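Local coordinates for tail spike protein (Acinetobacter phage vB_AbaP_AS12, PDB 6EU4) that probably recognises and degrades the capsular polysaccharide of Acinetobacter baumannii as the trimeric host-binding spike of the phage tail, at residues Y43-G57 with E92-D104. Numbering follows the deposited sequence.
Sequences YYQPTNFALAKPYVG and EHAGAKLNTPSFD
Two loops meet at the N-terminal end of the spike's parallel beta-helix: 43-57, reaching out between strands 37-40 and 59-63 of the small N-terminal sheet, packs through Y43 and Y44 onto 92-104, which runs into helix 106-113. The ring of Y43 lies flat on the backbone of G95, whose CA sits 3.4 Å from the ring centroid and 11° off its normal, a CH-pi contact. Glycine suits this place: the backbone is at positive phi (106°), and its bare CA lies close against the Y43 ring. CG of Y43 is anti to the backbone N (chi1 -165°), which carries the ring over the 93-95 backbone, and its hydroxyl bonds onward to G73 O.

Y44 turns its edge to the same residue: OH donates to G95 O at 2.7 Å, in the carbonyl plane and on a lone pair. The edge of Y43, at CD1, points at the centre of one face of Y44; across the opposite face comes the extended chain of K97, with CE 3.9 Å from the ring centroid and NZ 4.8 Å from it in a cation-pi contact. This two-sided packing, which uses the lysine's methylenes as well as its charge, joins the outlying loop to the approach to the beta-helix. F103 CZ adds a contact of 3.6 Å to Y44 OH, while K97 CG packs over a face of the F103 ring.

Toward the 3-10 turn 92-94, V56 CG2 touches E92 CG at 3.9 Å; the bent chain of E92 sends its carboxylate to Y125 and N122. G57 CA approaches E92 O in a CA-H...O contact, and a water donates to both G57 O and H93 O.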
loop_
_atom_site.group_PDB
_atom_site.type_symbol
_atom_site.label_atom_id
_atom_site.label_comp_id
_atom_site.label_asym_id
_atom_site.label_seq_id
_atom_site.Cartn_x
_atom_site.Cartn_y
_atom_site.Cartn_z
ATOM N N TYR A 43 14.790 46.516 -13.581
ATOM C CA TYR A 43 13.521 47.008 -14.107
ATOM C C TYR A 43 13.238 48.397 -13.556
ATOM O O TYR A 43 12.909 49.333 -14.307
ATOM C CB TYR A 43 12.382 46.033 -13.762
ATOM C CG TYR A 43 11.115 46.273 -14.565
ATOM C CD1 TYR A 43 10.253 47.306 -14.241
ATOM C CD2 TYR A 43 10.791 45.463 -15.650
ATOM C CE1 TYR A 43 9.097 47.535 -14.963
ATOM C CE2 TYR A 43 9.632 45.679 -16.387
ATOM C CZ TYR A 43 8.786 46.727 -16.036
ATOM O OH TYR A 43 7.631 46.966 -16.737
ATOM N N TYR A 44 13.393 48.551 -12.244
ATOM C CA TYR A 44 13.266 49.818 -11.545
ATOM C C TYR A 44 14.618 50.227 -10.969
ATOM O O TYR A 44 15.520 49.402 -10.792
ATOM C CB TYR A 44 12.249 49.716 -10.401
ATOM C CG TYR A 44 10.864 49.251 -10.800
ATOM C CD1 TYR A 44 10.015 50.087 -11.511
ATOM C CD2 TYR A 44 10.391 47.995 -10.430
ATOM C CE1 TYR A 44 8.749 49.686 -11.869
ATOM C CE2 TYR A 44 9.126 47.580 -10.785
ATOM C CZ TYR A 44 8.306 48.427 -11.501
ATOM O OH TYR A 44 7.038 48.031 -11.844
ATOM N N GLN A 45 14.743 51.509 -10.648
ATOM C CA GLN A 45 15.850 51.947 -9.811
ATOM C C GLN A 45 15.706 51.310 -8.429
ATOM O O GLN A 45 14.603 51.308 -7.868
ATOM C CB GLN A 45 15.866 53.469 -9.686
ATOM C CG GLN A 45 17.109 54.005 -8.978
ATOM C CD GLN A 45 17.194 55.511 -9.003
ATOM O OE1 GLN A 45 16.867 56.143 -10.008
ATOM N NE2 GLN A 45 17.641 56.102 -7.897
ATOM N N PRO A 46 16.771 50.753 -7.852
ATOM C CA PRO A 46 16.647 50.214 -6.488
ATOM C C PRO A 46 16.337 51.326 -5.494
ATOM O O PRO A 46 16.858 52.435 -5.607
ATOM C CB PRO A 46 18.021 49.591 -6.220
ATOM C CG PRO A 46 18.643 49.401 -7.569
ATOM C CD PRO A 46 18.105 50.500 -8.424
ATOM N N THR A 47 15.493 51.015 -4.503
ATOM C CA THR A 47 15.235 51.948 -3.407
ATOM C C THR A 47 16.019 51.617 -2.145
ATOM O O THR A 47 16.050 52.439 -1.227
ATOM C CB THR A 47 13.738 51.990 -3.054
ATOM O OG1 THR A 47 13.278 50.681 -2.703
ATOM C CG2 THR A 47 12.919 52.515 -4.224
ATOM N N ASN A 48 16.650 50.443 -2.077
ATOM C CA ASN A 48 17.421 50.032 -0.899
ATOM C C ASN A 48 18.744 49.447 -1.393
ATOM O O ASN A 48 18.839 48.248 -1.671
ATOM C CB ASN A 48 16.634 49.033 -0.055
ATOM C CG ASN A 48 17.380 48.619 1.193
ATOM O OD1 ASN A 48 18.492 49.078 1.445
ATOM N ND2 ASN A 48 16.765 47.762 1.991
ATOM N N PHE A 49 19.765 50.298 -1.505
ATOM C CA PHE A 49 21.065 49.821 -1.962
ATOM C C PHE A 49 21.831 49.067 -0.884
ATOM O O PHE A 49 22.941 48.602 -1.152
ATOM C CB PHE A 49 21.905 50.987 -2.485
ATOM C CG PHE A 49 21.467 51.480 -3.834
ATOM C CD1 PHE A 49 21.932 50.877 -4.995
ATOM C CD2 PHE A 49 20.584 52.538 -3.942
ATOM C CE1 PHE A 49 21.529 51.334 -6.239
ATOM C CE2 PHE A 49 20.177 52.994 -5.183
ATOM C CZ PHE A 49 20.647 52.382 -6.331
ATOM N N ALA A 50 21.266 48.921 0.314
ATOM C CA ALA A 50 21.833 48.023 1.309
ATOM C C ALA A 50 21.448 46.566 1.078
ATOM O O ALA A 50 21.991 45.683 1.747
ATOM C CB ALA A 50 21.394 48.448 2.708
ATOM N N LEU A 51 20.528 46.289 0.164
ATOM C CA LEU A 51 20.188 44.908 -0.141
ATOM C C LEU A 51 21.370 44.187 -0.776
ATOM O O LEU A 51 22.164 44.771 -1.516
ATOM C CB LEU A 51 18.993 44.838 -1.091
ATOM C CG LEU A 51 17.641 45.332 -0.581
ATOM C CD1 LEU A 51 16.632 45.312 -1.724
ATOM C CD2 LEU A 51 17.135 44.485 0.592
ATOM N N ALA A 52 21.455 42.887 -0.505
ATOM C CA ALA A 52 22.450 42.057 -1.175
ATOM C C ALA A 52 22.176 41.965 -2.672
ATOM O O ALA A 52 23.117 41.822 -3.469
ATOM C CB ALA A 52 22.465 40.664 -0.545
ATOM N N LYS A 53 20.906 42.084 -3.067
ATOM C CA LYS A 53 20.460 41.919 -4.456
ATOM C C LYS A 53 19.621 43.133 -4.858
ATOM O O LYS A 53 18.395 43.049 -5.000
ATOM C CB LYS A 53 19.668 40.615 -4.602
ATOM C CG LYS A 53 20.433 39.385 -4.094
ATOM C CD LYS A 53 19.514 38.196 -3.771
ATOM C CE LYS A 53 20.297 37.012 -3.182
ATOM N NZ LYS A 53 19.418 35.844 -2.838
ATOM N N PRO A 54 20.255 44.290 -5.053
ATOM C CA PRO A 54 19.477 45.516 -5.266
ATOM C C PRO A 54 18.912 45.648 -6.677
ATOM O O PRO A 54 17.818 46.194 -6.857
ATOM C CB PRO A 54 20.492 46.626 -4.955
ATOM C CG PRO A 54 21.815 46.017 -5.252
ATOM C CD PRO A 54 21.684 44.571 -4.851
ATOM N N TYR A 55 19.638 45.166 -7.683
ATOM C CA TYR A 55 19.226 45.309 -9.076
ATOM C C TYR A 55 18.544 44.017 -9.502
ATOM O O TYR A 55 19.169 42.954 -9.494
ATOM C CB TYR A 55 20.423 45.615 -9.978
ATOM C CG TYR A 55 21.026 46.993 -9.802
ATOM C CD1 TYR A 55 20.461 48.099 -10.415
ATOM C CD2 TYR A 55 22.180 47.187 -9.052
ATOM C CE1 TYR A 55 21.013 49.346 -10.280
ATOM C CE2 TYR A 55 22.736 48.444 -8.911
ATOM C CZ TYR A 55 22.151 49.518 -9.529
ATOM O OH TYR A 55 22.696 50.775 -9.404
ATOM N N VAL A 56 17.258 44.096 -9.840
ATOM C CA VAL A 56 16.504 42.910 -10.245
ATOM C C VAL A 56 15.626 43.275 -11.429
ATOM O O VAL A 56 15.250 44.434 -11.617
ATOM C CB VAL A 56 15.642 42.310 -9.106
ATOM C CG1 VAL A 56 16.509 41.888 -7.928
ATOM C CG2 VAL A 56 14.548 43.292 -8.655
ATOM N N GLY A 57 15.324 42.271 -12.246
ATOM C CA GLY A 57 14.394 42.446 -13.339
ATOM C C GLY A 57 14.957 43.097 -14.581
ATOM O O GLY A 57 14.176 43.480 -15.460
ATOM N N GLU A 92 9.787 39.846 -11.607
ATOM C CA GLU A 92 10.561 41.085 -11.649
ATOM C C GLU A 92 10.805 41.567 -13.074
ATOM O O GLU A 92 10.860 42.777 -13.316
ATOM C CB GLU A 92 11.927 40.900 -10.954
ATOM C CG GLU A 92 11.901 40.560 -9.490
ATOM C CD GLU A 92 11.820 39.046 -9.242
ATOM O OE1 GLU A 92 10.742 38.469 -9.459
ATOM O OE2 GLU A 92 12.835 38.448 -8.832
ATOM N N HIS A 93 10.980 40.643 -14.027
ATOM C CA HIS A 93 11.269 41.030 -15.406
ATOM C C HIS A 93 10.097 41.743 -16.062
ATOM O O HIS A 93 10.290 42.433 -17.071
ATOM C CB HIS A 93 11.662 39.803 -16.229
ATOM C CG HIS A 93 13.000 39.242 -15.858
ATOM N ND1 HIS A 93 13.150 38.064 -15.160
ATOM C CD2 HIS A 93 14.249 39.720 -16.068
ATOM C CE1 HIS A 93 14.438 37.831 -14.969
ATOM N NE2 HIS A 93 15.126 38.825 -15.506
ATOM N N ALA A 94 8.899 41.594 -15.511
ATOM C CA ALA A 94 7.708 42.258 -16.016
ATOM C C ALA A 94 7.283 43.417 -15.125
ATOM O O ALA A 94 6.235 44.024 -15.372
ATOM C CB ALA A 94 6.567 41.246 -16.149
ATOM N N GLY A 95 8.067 43.744 -14.099
ATOM C CA GLY A 95 7.776 44.881 -13.241
ATOM C C GLY A 95 7.255 44.556 -11.856
ATOM O O GLY A 95 6.788 45.474 -11.159
ATOM N N ALA A 96 7.303 43.295 -11.434
ATOM C CA ALA A 96 6.955 42.962 -10.062
ATOM C C ALA A 96 8.006 43.528 -9.121
ATOM O O ALA A 96 9.129 43.834 -9.522
ATOM C CB ALA A 96 6.866 41.448 -9.863
ATOM N N LYS A 97 7.637 43.663 -7.856
ATOM C CA LYS A 97 8.595 44.005 -6.809
ATOM C C LYS A 97 8.611 42.906 -5.759
ATOM O O LYS A 97 7.581 42.297 -5.455
ATOM C CB LYS A 97 8.272 45.366 -6.163
ATOM C CG LYS A 97 8.446 46.532 -7.129
ATOM C CD LYS A 97 8.392 47.886 -6.429
ATOM C CE LYS A 97 8.386 49.018 -7.440
ATOM N NZ LYS A 97 8.390 50.346 -6.771
ATOM N N LEU A 98 9.798 42.648 -5.217
ATOM C CA LEU A 98 9.989 41.649 -4.180
ATOM C C LEU A 98 9.819 42.236 -2.791
ATOM O O LEU A 98 10.380 43.290 -2.483
ATOM C CB LEU A 98 11.392 41.060 -4.281
ATOM C CG LEU A 98 11.700 40.211 -5.502
ATOM C CD1 LEU A 98 13.196 40.069 -5.645
ATOM C CD2 LEU A 98 11.064 38.866 -5.335
ATOM N N ASN A 99 9.094 41.508 -1.944
ATOM C CA ASN A 99 9.012 41.790 -0.506
ATOM C C ASN A 99 8.675 43.262 -0.248
ATOM O O ASN A 99 9.292 43.940 0.578
ATOM C CB ASN A 99 10.318 41.391 0.187
ATOM C CG ASN A 99 10.788 39.993 -0.222
ATOM O OD1 ASN A 99 10.017 39.041 -0.199
ATOM N ND2 ASN A 99 12.055 39.879 -0.617
ATOM N N THR A 100 7.666 43.755 -0.970
ATOM C CA THR A 100 7.274 45.169 -0.951
ATOM C C THR A 100 5.759 45.190 -0.808
ATOM O O THR A 100 5.026 45.228 -1.810
ATOM C CB THR A 100 7.743 45.895 -2.208
ATOM O OG1 THR A 100 9.162 45.754 -2.343
ATOM C CG2 THR A 100 7.386 47.403 -2.153
ATOM N N PRO A 101 5.252 45.130 0.424
ATOM C CA PRO A 101 3.805 44.929 0.620
ATOM C C PRO A 101 2.937 46.031 0.055
ATOM O O PRO A 101 1.753 45.788 -0.197
ATOM C CB PRO A 101 3.672 44.847 2.147
ATOM C CG PRO A 101 4.999 44.302 2.589
ATOM C CD PRO A 101 6.004 44.937 1.676
ATOM N N SER A 102 3.468 47.230 -0.137
ATOM C CA SER A 102 2.662 48.326 -0.659
ATOM C C SER A 102 2.553 48.302 -2.172
ATOM O O SER A 102 1.838 49.133 -2.742
ATOM C CB SER A 102 3.244 49.664 -0.212
ATOM O OG SER A 102 4.562 49.825 -0.723
ATOM N N PHE A 103 3.242 47.386 -2.846
ATOM C CA PHE A 103 3.272 47.364 -4.300
ATOM C C PHE A 103 2.463 46.187 -4.822
ATOM O O PHE A 103 2.672 45.046 -4.394
ATOM C CB PHE A 103 4.705 47.275 -4.828
ATOM C CG PHE A 103 4.782 47.349 -6.315
ATOM C CD1 PHE A 103 4.786 48.579 -6.958
ATOM C CD2 PHE A 103 4.798 46.193 -7.078
ATOM C CE1 PHE A 103 4.834 48.651 -8.334
ATOM C CE2 PHE A 103 4.839 46.260 -8.449
ATOM C CZ PHE A 103 4.855 47.489 -9.080
ATOM N N ASP A 104 1.557 46.466 -5.758
ATOM C CA ASP A 104 0.692 45.443 -6.346
ATOM C C ASP A 104 1.395 44.844 -7.561
ATOM O O ASP A 104 1.498 45.499 -8.605
ATOM C CB ASP A 104 -0.649 46.061 -6.742
ATOM C CG ASP A 104 -1.667 45.042 -7.213
ATOM O OD1 ASP A 104 -1.383 43.818 -7.217
ATOM O OD2 ASP A 104 -2.777 45.489 -7.595
HETATM O O HOH W 1 13.053 43.096 -17.819
#